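Local structure of cell wall surface anchor family protein (Streptococcus agalactiae serogroup V, 3TXA) at residues A201-E206 against I288-E293; S186-R191 against A292-G297; L222-S227 against H267-L272; F262-H267 against D298-Q303. The protein probably mediates host adhesion as the tip pilin of Group B Streptococcus pili, through a metal-binding von Willebrand factor type A domain. All coordinates share one frame; numbering follows the deposited sequence.

The four contacts lie within one von Willebrand factor type A-like region, their centres 11 to 18 Å apart; contacts 1 and 3 are the closest pair, contacts 1 and 4 the farthest. Along the chain, 186-191, 201-206 and 222-227 come first, from the metal-binding loop, helix 197-212 and strand 219-225. Then come 262-267 and 267-272, sharing His267, and finally the loop between helices 278-286 and 309-323, which supplies 288-293, 292-297 and 298-303. This loop thus meets the helix in contact 1, the magnesium loop in contact 2 and strand 261-265 in contact 4. His267 and Glu293 share one cadmium ion, joining the two later parts of the chain.

Contact 1 of 4, residues A201-E206 against I288-E293; sequences AGEAVE and IPKEAE. With CD (cadmium ion), chain F.
Ile288 and Lys290 lie against one side of the helix at Gly202, Val205 and Glu206, combining apolar packing with one salt bridge. In the apolar part, Ile288 points both branches at the helix. CD1 lodges between Val205 and Glu206, 3.7 Å from Val205 CG1 and 3.9 Å from Glu206 CB. CG2, trans to the isoleucine's own N because chi1 is -59°, instead rests on the peptide of Gly202, 3.6 Å from Gly202 O. Backbone proximity completes this part: Gly202 has no side chain, and its CA comes within 5.4 Å of Lys290 CA, with Gly202 CA 3.8 Å from Pro289 O. The charged part lies at the more exposed margin. Lys290, bent at chi2 and chi4, lays CE over the Gly202 backbone and brings NZ to Glu206 OE2 at 3.0 Å. The ammonium group approaches on the syn side of the carboxylate, 23° out of its plane, and the extended glutamate crosses the lysine at about a right angle. Helix 197-212 and the loop after helix 278-286 are thereby joined beside the central parallel sheet, where Ile288 also touches Leu181 of strand 175-182 and Leu222 of strand 219-225.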
# COMPACT_ATOMS: atom_id res chain seq x y z
N ALA A 201 1.26 -10.34 2.01
CA ALA A 201 1.57 -9.43 0.91
C ALA A 201 0.51 -8.37 0.84
O ALA A 201 0.81 -7.17 0.84
CB ALA A 201 1.68 -10.14 -0.43
N GLY A 202 -0.73 -8.81 0.80
CA GLY A 202 -1.82 -7.89 0.71
C GLY A 202 -1.79 -6.88 1.83
O GLY A 202 -2.11 -5.72 1.62
N GLU A 203 -1.41 -7.29 3.03
CA GLU A 203 -1.44 -6.32 4.12
C GLU A 203 -0.24 -5.34 4.09
O GLU A 203 -0.35 -4.20 4.52
CB GLU A 203 -1.58 -7.02 5.48
CG GLU A 203 -3.01 -7.53 5.76
CD GLU A 203 -3.17 -8.22 7.15
OE1 GLU A 203 -2.16 -8.78 7.72
OE2 GLU A 203 -4.33 -8.20 7.65
N ALA A 204 0.89 -5.82 3.57
CA ALA A 204 2.08 -5.03 3.34
C ALA A 204 1.72 -3.92 2.36
O ALA A 204 1.98 -2.76 2.61
CB ALA A 204 3.17 -5.92 2.77
N VAL A 205 1.06 -4.30 1.27
CA VAL A 205 0.65 -3.37 0.26
C VAL A 205 -0.29 -2.32 0.83
O VAL A 205 -0.09 -1.12 0.60
CB VAL A 205 0.10 -4.14 -0.95
CG1 VAL A 205 -0.73 -3.29 -1.87
CG2 VAL A 205 1.26 -4.75 -1.69
N GLU A 206 -1.29 -2.75 1.61
CA GLU A 206 -2.24 -1.82 2.22
C GLU A 206 -1.49 -0.80 3.08
O GLU A 206 -1.80 0.39 3.06
CB GLU A 206 -3.28 -2.58 3.05
CG GLU A 206 -4.66 -1.86 3.30
CD GLU A 206 -5.81 -2.82 3.75
OE1 GLU A 206 -6.95 -2.34 4.00
OE2 GLU A 206 -5.59 -4.06 3.86
N ILE A 288 -7.45 -4.94 -2.75
CA ILE A 288 -6.21 -5.67 -2.63
C ILE A 288 -6.53 -7.08 -2.19
O ILE A 288 -7.06 -7.26 -1.07
CB ILE A 288 -5.30 -5.06 -1.59
CG1 ILE A 288 -4.97 -3.60 -1.90
CG2 ILE A 288 -4.05 -5.90 -1.46
CD1 ILE A 288 -4.20 -2.91 -0.73
N PRO A 289 -6.18 -8.11 -3.03
CA PRO A 289 -6.48 -9.52 -2.71
C PRO A 289 -5.85 -9.93 -1.40
O PRO A 289 -4.72 -9.53 -1.10
CB PRO A 289 -5.78 -10.29 -3.85
CG PRO A 289 -4.67 -9.40 -4.27
CD PRO A 289 -5.25 -8.01 -4.17
N LYS A 290 -6.56 -10.74 -0.63
CA LYS A 290 -6.04 -11.26 0.63
C LYS A 290 -5.88 -12.78 0.57
O LYS A 290 -5.47 -13.41 1.54
CB LYS A 290 -6.97 -10.84 1.77
CG LYS A 290 -7.02 -9.35 2.01
CD LYS A 290 -5.62 -8.84 2.32
CE LYS A 290 -5.61 -7.32 2.40
NZ LYS A 290 -6.65 -6.77 3.30
N GLU A 291 -6.19 -13.37 -0.58
CA GLU A 291 -6.08 -14.78 -0.76
C GLU A 291 -5.95 -15.08 -2.25
O GLU A 291 -6.30 -14.26 -3.09
CB GLU A 291 -7.36 -15.45 -0.19
CG GLU A 291 -7.45 -17.03 -0.34
CD GLU A 291 -6.39 -17.83 0.47
OE1 GLU A 291 -6.75 -18.38 1.55
OE2 GLU A 291 -5.22 -17.94 0.04
N ALA A 292 -5.45 -16.26 -2.60
CA ALA A 292 -5.48 -16.67 -3.99
C ALA A 292 -6.40 -17.88 -4.16
O ALA A 292 -6.96 -18.34 -3.18
CB ALA A 292 -4.08 -16.96 -4.49
N GLU A 293 -6.57 -18.37 -5.39
CA GLU A 293 -7.46 -19.48 -5.63
C GLU A 293 -6.91 -20.84 -5.12
O GLU A 293 -5.69 -21.06 -5.06
CB GLU A 293 -7.87 -19.54 -7.11
CG GLU A 293 -8.60 -18.30 -7.68
CD GLU A 293 -9.98 -17.96 -7.08
OE1 GLU A 293 -10.35 -18.31 -5.96
OE2 GLU A 293 -10.75 -17.27 -7.74
CD CD F . -11.98 -16.80 -6.24
O HOH W 1 -10.72 -16.57 -4.50
O HOH W 2 -13.53 -16.86 -7.58

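Contact 2 of 4, residues S186-R191 against A292-G297; sequences SMNNER and AEHING. With CD (cadmium ion), chain H; CD (cadmium ion), chain F; MG (magnesium ion), chain B.
Ala292 opens the contact by turning its methyl group onto the backbone at Met187 and Asn188, with CB 3.7 Å from Asn188 N and 4.2 Å from Met187 CB. Its carbonyl faces the Asn188 amide: ND2 donates a weak hydrogen bond to Ala292 O at 3.1 Å. The same nitrogen also makes a longer, weak bond to Glu293 O, and so one amide bridges two successive peptides. Glu293 turns its CB away from the 186-191 loop and grips a cadmium ion with both carboxylate oxygens, OE1 at 2.2 Å and OE2 at 2.0 Å; His267 completes that site. At His294 the same asparagine reaches over the ring. With its CG trans to the backbone N (chi1 -176°), it sets ND2 3.2 Å above the ring plane, near the centre, the amide and imidazole planes being 76° apart. OD1 of that amide meanwhile accepts from Glu190 N, a capping bond ahead of the following helix. Glu190 meets the imidazole at its edge. Its OE1 binds a second cadmium ion at 2.6 Å; His294 belongs to the same site, and its ND1 gives a weak hydrogen bond to Glu190 OE1 (3.2 Å). From His294 to Gly297 the chain makes a type I beta turn. The 186-191 loop follows strand 175-182 and carries Ser186, a magnesium ligand with Ser184 and Asp337, as in the MIDAS of von Willebrand type A domains. Met187 behind it packs on Arg197 and Ala201 of helix 197-212.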
# COMPACT_ATOMS: atom_id res chain seq x y z
N SER A 186 0.22 -20.03 -6.35
CA SER A 186 1.26 -20.27 -5.34
C SER A 186 1.21 -19.35 -4.10
O SER A 186 1.82 -19.65 -3.09
CB SER A 186 2.67 -20.31 -5.96
OG SER A 186 3.17 -19.03 -6.30
N MET A 187 0.43 -18.27 -4.18
CA MET A 187 0.34 -17.26 -3.14
C MET A 187 -0.74 -17.61 -2.15
O MET A 187 -0.91 -16.88 -1.15
CB MET A 187 -0.04 -15.89 -3.76
CG MET A 187 1.09 -15.23 -4.53
SD MET A 187 2.51 -14.76 -3.51
CE MET A 187 1.86 -13.23 -2.76
N ASN A 188 -1.49 -18.67 -2.43
CA ASN A 188 -2.55 -19.12 -1.56
C ASN A 188 -2.02 -19.24 -0.14
O ASN A 188 -0.88 -19.67 0.07
CB ASN A 188 -3.06 -20.47 -2.05
CG ASN A 188 -4.24 -20.97 -1.26
OD1 ASN A 188 -4.06 -21.62 -0.24
ND2 ASN A 188 -5.46 -20.69 -1.72
N ASN A 189 -2.84 -18.88 0.83
CA ASN A 189 -2.34 -18.88 2.21
C ASN A 189 -1.89 -20.23 2.78
O ASN A 189 -0.96 -20.27 3.56
CB ASN A 189 -3.33 -18.19 3.13
CG ASN A 189 -3.48 -16.70 2.79
OD1 ASN A 189 -4.60 -16.19 2.76
ND2 ASN A 189 -2.35 -16.01 2.55
N GLU A 190 -2.52 -21.30 2.33
CA GLU A 190 -2.14 -22.67 2.66
C GLU A 190 -0.70 -22.98 2.32
O GLU A 190 -0.05 -23.69 3.05
CB GLU A 190 -2.98 -23.66 1.83
CG GLU A 190 -4.14 -24.34 2.53
CD GLU A 190 -5.33 -24.62 1.57
OE1 GLU A 190 -5.08 -25.05 0.39
OE2 GLU A 190 -6.51 -24.39 2.01
N ARG A 191 -0.22 -22.45 1.20
CA ARG A 191 1.02 -22.89 0.58
C ARG A 191 2.26 -22.53 1.39
O ARG A 191 2.20 -21.65 2.26
CB ARG A 191 1.14 -22.35 -0.85
CG ARG A 191 0.00 -22.70 -1.77
CD ARG A 191 0.22 -24.02 -2.49
NE ARG A 191 -0.64 -24.11 -3.68
CZ ARG A 191 -0.24 -23.97 -4.96
NH1 ARG A 191 1.05 -23.76 -5.27
NH2 ARG A 191 -1.14 -24.05 -5.94
N ALA A 292 -5.45 -16.26 -2.60
CA ALA A 292 -5.48 -16.67 -3.99
C ALA A 292 -6.40 -17.88 -4.16
O ALA A 292 -6.96 -18.34 -3.18
CB ALA A 292 -4.08 -16.96 -4.49
N GLU A 293 -6.57 -18.37 -5.39
CA GLU A 293 -7.46 -19.48 -5.63
C GLU A 293 -6.91 -20.84 -5.12
O GLU A 293 -5.69 -21.06 -5.06
CB GLU A 293 -7.87 -19.54 -7.11
CG GLU A 293 -8.60 -18.30 -7.68
CD GLU A 293 -9.98 -17.96 -7.08
OE1 GLU A 293 -10.35 -18.31 -5.96
OE2 GLU A 293 -10.75 -17.27 -7.74
N HIS A 294 -7.84 -21.73 -4.70
CA HIS A 294 -7.53 -23.11 -4.23
C HIS A 294 -7.85 -24.01 -5.39
O HIS A 294 -8.87 -23.81 -6.07
CB HIS A 294 -8.45 -23.58 -3.07
CG HIS A 294 -8.30 -22.80 -1.79
ND1 HIS A 294 -7.43 -23.18 -0.79
CD2 HIS A 294 -8.93 -21.68 -1.34
CE1 HIS A 294 -7.50 -22.31 0.22
NE2 HIS A 294 -8.41 -21.39 -0.09
N ILE A 295 -7.03 -25.05 -5.60
CA ILE A 295 -7.31 -26.03 -6.67
C ILE A 295 -8.69 -26.65 -6.61
O ILE A 295 -9.21 -27.07 -7.64
CB ILE A 295 -6.28 -27.17 -6.77
CG1 ILE A 295 -6.51 -27.95 -8.08
CG2 ILE A 295 -6.39 -28.09 -5.56
CD1 ILE A 295 -5.27 -28.66 -8.61
N ASN A 296 -9.27 -26.71 -5.41
CA ASN A 296 -10.61 -27.29 -5.21
C ASN A 296 -11.59 -26.26 -4.67
O ASN A 296 -12.61 -26.62 -4.11
CB ASN A 296 -10.54 -28.56 -4.32
CG ASN A 296 -9.57 -28.38 -3.10
OD1 ASN A 296 -9.51 -27.28 -2.48
ND2 ASN A 296 -8.83 -29.47 -2.76
N GLY A 297 -11.26 -24.99 -4.86
CA GLY A 297 -12.15 -23.86 -4.56
C GLY A 297 -12.91 -23.49 -5.81
O GLY A 297 -13.88 -24.12 -6.11
CD CD H . -6.87 -25.92 -1.22
CD CD F . -11.98 -16.80 -6.24
MG MG B . 3.20 -18.03 -8.10
O HOH W 3 2.76 -19.57 -9.21
O HOH W 4 5.10 -18.63 -7.63
O HOH W 5 4.50 -16.56 -8.89
O HOH W 1 -10.72 -16.57 -4.50
O HOH W 2 -13.53 -16.86 -7.58

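Contact 3 of 4, residues L222-S227 against H267-L272; sequences LVTYAS and HNYSYL. With CD (cadmium ion), chain F.
Leu222 and Tyr271 form a hydrogen-bonded antiparallel pair, and the packing is densest from there to Thr224. Leu222 N donates to Tyr271 O at 2.7 Å and Tyr271 N returns the bond to Leu222 O at 2.8 Å. Beyond this one pair, side chains take over. The hydroxyl of Ser270, not a backbone carbonyl of 267-272, receives Thr224 N: OG accepts at 3.1 Å along a nearly straight line (165°) and itself donates to Phe230 O. Thr224 OG1, placed trans to the carbonyl carbon by a chi1 of -65°, donates to Tyr269 O at 2.7 Å, the hydroxyl lying 27° off the plane of that carbonyl. Leu222 CD2 packs against the same oxygen at 3.6 Å. Val223 CG2 and Leu272 CD2 meet at 3.8 Å, their side chains crossing at about a right angle next to Lys315 of helix 309-323. Strand 219-225 lies at the edge of the five-stranded parallel sheet, and 271-272 adds a short antiparallel strand outside it, as in the classic von Willebrand type A fold. The looser side belongs to two partly exposed tyrosines. The Tyr271 ring leaves the strand pair for Glu280 and Leu284 of helix 278-286. Tyr269 touches Thr224 mainly through CB while its ring runs on toward His267, whose CB sits over one ring face, offset toward the rim.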
# COMPACT_ATOMS: atom_id res chain seq x y z
N LEU A 222 -3.00 0.41 -8.53
CA LEU A 222 -2.71 -0.98 -8.17
C LEU A 222 -2.99 -1.93 -9.33
O LEU A 222 -4.08 -1.89 -9.91
CB LEU A 222 -3.58 -1.37 -6.98
CG LEU A 222 -3.83 -2.84 -6.65
CD1 LEU A 222 -2.63 -3.50 -5.99
CD2 LEU A 222 -5.00 -2.90 -5.72
N VAL A 223 -2.03 -2.78 -9.63
CA VAL A 223 -2.23 -3.85 -10.62
C VAL A 223 -2.01 -5.24 -9.98
O VAL A 223 -0.89 -5.60 -9.62
CB VAL A 223 -1.22 -3.71 -11.78
CG1 VAL A 223 -1.44 -4.77 -12.87
CG2 VAL A 223 -1.31 -2.32 -12.38
N THR A 224 -3.07 -6.03 -9.86
CA THR A 224 -2.89 -7.43 -9.40
C THR A 224 -2.90 -8.32 -10.62
O THR A 224 -3.74 -8.14 -11.52
CB THR A 224 -4.03 -7.85 -8.46
OG1 THR A 224 -3.97 -7.06 -7.26
CG2 THR A 224 -3.97 -9.34 -8.15
N TYR A 225 -1.97 -9.28 -10.67
CA TYR A 225 -1.80 -10.09 -11.87
C TYR A 225 -1.53 -11.55 -11.54
O TYR A 225 -1.10 -11.90 -10.44
CB TYR A 225 -0.64 -9.53 -12.70
CG TYR A 225 0.74 -9.88 -12.17
CD1 TYR A 225 1.43 -10.97 -12.65
CD2 TYR A 225 1.36 -9.10 -11.20
CE1 TYR A 225 2.67 -11.31 -12.17
CE2 TYR A 225 2.61 -9.42 -10.72
CZ TYR A 225 3.25 -10.54 -11.21
OH TYR A 225 4.50 -10.89 -10.77
N ALA A 226 -1.74 -12.40 -12.53
CA ALA A 226 -1.41 -13.80 -12.47
C ALA A 226 -1.31 -14.17 -13.94
O ALA A 226 -0.36 -13.70 -14.62
CB ALA A 226 -2.48 -14.60 -11.79
N SER A 227 -2.24 -14.96 -14.47
CA SER A 227 -2.22 -15.29 -15.90
C SER A 227 -2.72 -14.10 -16.69
O SER A 227 -2.54 -13.99 -17.89
CB SER A 227 -3.00 -16.56 -16.18
OG SER A 227 -2.40 -17.69 -15.55
N HIS A 267 -11.64 -11.73 -10.53
CA HIS A 267 -11.91 -10.84 -9.43
C HIS A 267 -11.40 -9.39 -9.77
O HIS A 267 -10.36 -9.20 -10.42
CB HIS A 267 -11.25 -11.37 -8.17
CG HIS A 267 -11.83 -12.66 -7.66
ND1 HIS A 267 -13.19 -12.84 -7.48
CD2 HIS A 267 -11.24 -13.81 -7.23
CE1 HIS A 267 -13.40 -14.05 -6.99
NE2 HIS A 267 -12.25 -14.66 -6.82
N ASN A 268 -12.13 -8.36 -9.33
CA ASN A 268 -11.61 -7.04 -9.46
C ASN A 268 -10.61 -6.73 -8.37
O ASN A 268 -10.97 -6.20 -7.34
CB ASN A 268 -12.73 -6.01 -9.46
CG ASN A 268 -12.27 -4.68 -9.99
OD1 ASN A 268 -11.10 -4.53 -10.32
ND2 ASN A 268 -13.16 -3.72 -10.10
N TYR A 269 -9.34 -7.04 -8.60
CA TYR A 269 -8.29 -6.78 -7.62
C TYR A 269 -7.34 -5.70 -8.09
O TYR A 269 -6.17 -5.64 -7.67
CB TYR A 269 -7.45 -8.03 -7.36
CG TYR A 269 -8.11 -9.17 -6.60
CD1 TYR A 269 -8.97 -8.93 -5.52
CD2 TYR A 269 -7.82 -10.51 -6.94
CE1 TYR A 269 -9.55 -9.99 -4.83
CE2 TYR A 269 -8.38 -11.55 -6.25
CZ TYR A 269 -9.25 -11.29 -5.20
OH TYR A 269 -9.80 -12.34 -4.50
N SER A 270 -7.83 -4.84 -8.97
CA SER A 270 -6.98 -3.79 -9.52
C SER A 270 -7.65 -2.42 -9.42
O SER A 270 -8.91 -2.33 -9.40
CB SER A 270 -6.64 -4.09 -10.97
OG SER A 270 -5.76 -5.19 -11.04
N TYR A 271 -6.82 -1.38 -9.35
CA TYR A 271 -7.34 -0.03 -9.49
C TYR A 271 -6.36 0.66 -10.45
O TYR A 271 -5.19 0.89 -10.11
CB TYR A 271 -7.45 0.68 -8.12
CG TYR A 271 -8.27 1.92 -8.20
CD1 TYR A 271 -9.62 1.89 -7.88
CD2 TYR A 271 -7.73 3.10 -8.68
CE1 TYR A 271 -10.42 3.02 -8.00
CE2 TYR A 271 -8.53 4.27 -8.81
CZ TYR A 271 -9.87 4.21 -8.46
OH TYR A 271 -10.67 5.34 -8.58
N LEU A 272 -6.85 0.95 -11.66
CA LEU A 272 -5.99 1.17 -12.83
C LEU A 272 -5.82 2.65 -13.27
O LEU A 272 -5.16 2.92 -14.26
CB LEU A 272 -6.46 0.32 -14.01
CG LEU A 272 -6.33 -1.19 -13.89
CD1 LEU A 272 -6.94 -1.91 -15.09
CD2 LEU A 272 -4.89 -1.66 -13.61
CD CD F . -11.98 -16.80 -6.24
O HOH W 1 -10.72 -16.57 -4.50
O HOH W 2 -13.53 -16.86 -7.58

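Contact 4 of 4, residues F262-H267 against D298-Q303; sequences FTATTH and DRTLYQ. With CD (cadmium ion), chain F.
This is an apolar contact in which strand 261-265, at the edge of a small antiparallel sheet, packs through Phe262 and Ala264 on the loop that leads to helix 309-323, meeting Thr300, Leu301 and Gln303 there with no hydrogen bond crossing between them. At one end the Phe262 ring receives Gln303 over one face. Gln303 CG stands 3.6 Å from the ring centroid, only 2° off the normal, a CH-pi contact; a chi1 of -52° sets this carbon trans to the glutamine's own carbonyl carbon and onto the ring. In the middle, Ala264 CB touches two methyl groups, Leu301 CD2 at 3.6 Å and Thr300 CG2 at 3.7 Å. Leu301 divides its branches: CD2 also packs against Thr265 O at 3.4 Å, while CD1 lies over one face of the His267 imidazole, 4.0 Å from the centroid and 18° off the normal. His267 NE2 binds the cadmium ion at 2.2 Å, so the leucine flanks a metal ligand. Asp298 OD1 accepts two weak bonds, from Thr300 N and Leu301 N, at the start of the 298-303 segment. Around the contact, strand 261-265 pairs with strand 234-242, and Phe262 meets Trp255 edge to face. The 298-303 segment also reaches the magnesium-site loop through Tyr302 O, bonded to Asn185 ND2.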
# COMPACT_ATOMS: atom_id res chain seq x y z
N PHE A 262 -10.18 -21.71 -21.14
CA PHE A 262 -11.14 -21.32 -20.12
C PHE A 262 -11.47 -19.83 -20.24
O PHE A 262 -10.62 -19.03 -20.65
CB PHE A 262 -10.64 -21.64 -18.73
CG PHE A 262 -10.49 -23.10 -18.47
CD1 PHE A 262 -11.41 -23.77 -17.66
CD2 PHE A 262 -9.42 -23.82 -19.00
CE1 PHE A 262 -11.29 -25.14 -17.43
CE2 PHE A 262 -9.26 -25.18 -18.75
CZ PHE A 262 -10.20 -25.85 -17.97
N THR A 263 -12.71 -19.47 -19.91
CA THR A 263 -13.17 -18.08 -19.93
C THR A 263 -13.92 -17.77 -18.64
O THR A 263 -14.89 -18.45 -18.29
CB THR A 263 -14.02 -17.81 -21.16
OG1 THR A 263 -13.21 -18.09 -22.30
CG2 THR A 263 -14.49 -16.35 -21.23
N ALA A 264 -13.45 -16.76 -17.91
CA ALA A 264 -14.07 -16.39 -16.66
C ALA A 264 -13.95 -14.90 -16.42
O ALA A 264 -13.11 -14.23 -17.01
CB ALA A 264 -13.46 -17.13 -15.55
N THR A 265 -14.86 -14.37 -15.61
CA THR A 265 -14.71 -13.05 -15.05
C THR A 265 -13.74 -13.15 -13.88
O THR A 265 -13.85 -14.04 -13.06
CB THR A 265 -16.06 -12.51 -14.66
OG1 THR A 265 -16.87 -12.54 -15.86
CG2 THR A 265 -15.97 -11.05 -14.12
N THR A 266 -12.74 -12.28 -13.87
CA THR A 266 -11.69 -12.30 -12.88
C THR A 266 -12.20 -11.50 -11.70
O THR A 266 -13.09 -10.67 -11.84
CB THR A 266 -10.38 -11.66 -13.48
OG1 THR A 266 -10.65 -10.31 -13.95
CG2 THR A 266 -9.88 -12.49 -14.65
N HIS A 267 -11.64 -11.73 -10.53
CA HIS A 267 -11.91 -10.84 -9.43
C HIS A 267 -11.40 -9.39 -9.77
O HIS A 267 -10.36 -9.20 -10.42
CB HIS A 267 -11.25 -11.37 -8.17
CG HIS A 267 -11.83 -12.66 -7.66
ND1 HIS A 267 -13.19 -12.84 -7.48
CD2 HIS A 267 -11.24 -13.81 -7.23
CE1 HIS A 267 -13.40 -14.05 -6.99
NE2 HIS A 267 -12.25 -14.66 -6.82
N ASP A 298 -12.46 -22.46 -6.54
CA ASP A 298 -13.03 -22.09 -7.86
C ASP A 298 -12.07 -22.63 -8.91
O ASP A 298 -11.04 -22.03 -9.19
CB ASP A 298 -13.13 -20.56 -8.00
CG ASP A 298 -13.75 -20.13 -9.33
OD1 ASP A 298 -13.85 -20.97 -10.24
OD2 ASP A 298 -14.16 -18.95 -9.46
N ARG A 299 -12.39 -23.77 -9.50
CA ARG A 299 -11.42 -24.49 -10.29
C ARG A 299 -11.19 -23.79 -11.63
O ARG A 299 -10.11 -23.91 -12.22
CB ARG A 299 -11.81 -25.97 -10.45
CG ARG A 299 -10.62 -26.92 -10.75
CD ARG A 299 -11.01 -28.46 -10.76
NE ARG A 299 -10.12 -29.23 -9.87
CZ ARG A 299 -9.09 -30.01 -10.25
NH1 ARG A 299 -8.81 -30.19 -11.53
NH2 ARG A 299 -8.36 -30.63 -9.33
N THR A 300 -12.19 -23.04 -12.09
CA THR A 300 -12.04 -22.29 -13.31
C THR A 300 -10.98 -21.19 -13.14
O THR A 300 -9.94 -21.24 -13.78
CB THR A 300 -13.39 -21.72 -13.80
OG1 THR A 300 -14.22 -22.80 -14.24
CG2 THR A 300 -13.17 -20.80 -14.99
N LEU A 301 -11.22 -20.22 -12.24
CA LEU A 301 -10.24 -19.17 -11.98
C LEU A 301 -8.92 -19.77 -11.56
O LEU A 301 -7.86 -19.14 -11.65
CB LEU A 301 -10.76 -18.15 -10.97
CG LEU A 301 -11.79 -17.10 -11.47
CD1 LEU A 301 -12.11 -16.08 -10.38
CD2 LEU A 301 -11.31 -16.33 -12.73
N TYR A 302 -8.93 -21.02 -11.15
CA TYR A 302 -7.65 -21.61 -10.74
C TYR A 302 -6.75 -21.75 -11.95
O TYR A 302 -5.54 -21.79 -11.79
CB TYR A 302 -7.83 -22.95 -10.00
CG TYR A 302 -6.55 -23.61 -9.55
CD1 TYR A 302 -5.95 -23.26 -8.35
CD2 TYR A 302 -5.96 -24.60 -10.32
CE1 TYR A 302 -4.78 -23.87 -7.92
CE2 TYR A 302 -4.76 -25.24 -9.92
CZ TYR A 302 -4.19 -24.87 -8.71
OH TYR A 302 -3.02 -25.48 -8.32
N GLN A 303 -7.37 -21.82 -13.14
CA GLN A 303 -6.65 -21.91 -14.42
C GLN A 303 -5.96 -20.60 -14.85
O GLN A 303 -5.17 -20.60 -15.82
CB GLN A 303 -7.59 -22.36 -15.54
CG GLN A 303 -8.44 -23.63 -15.31
CD GLN A 303 -7.63 -24.88 -14.97
OE1 GLN A 303 -7.91 -25.53 -13.96
NE2 GLN A 303 -6.67 -25.24 -15.80
CD CD F . -11.98 -16.80 -6.24
O HOH W 1 -10.72 -16.57 -4.50
O HOH W 2 -13.53 -16.86 -7.58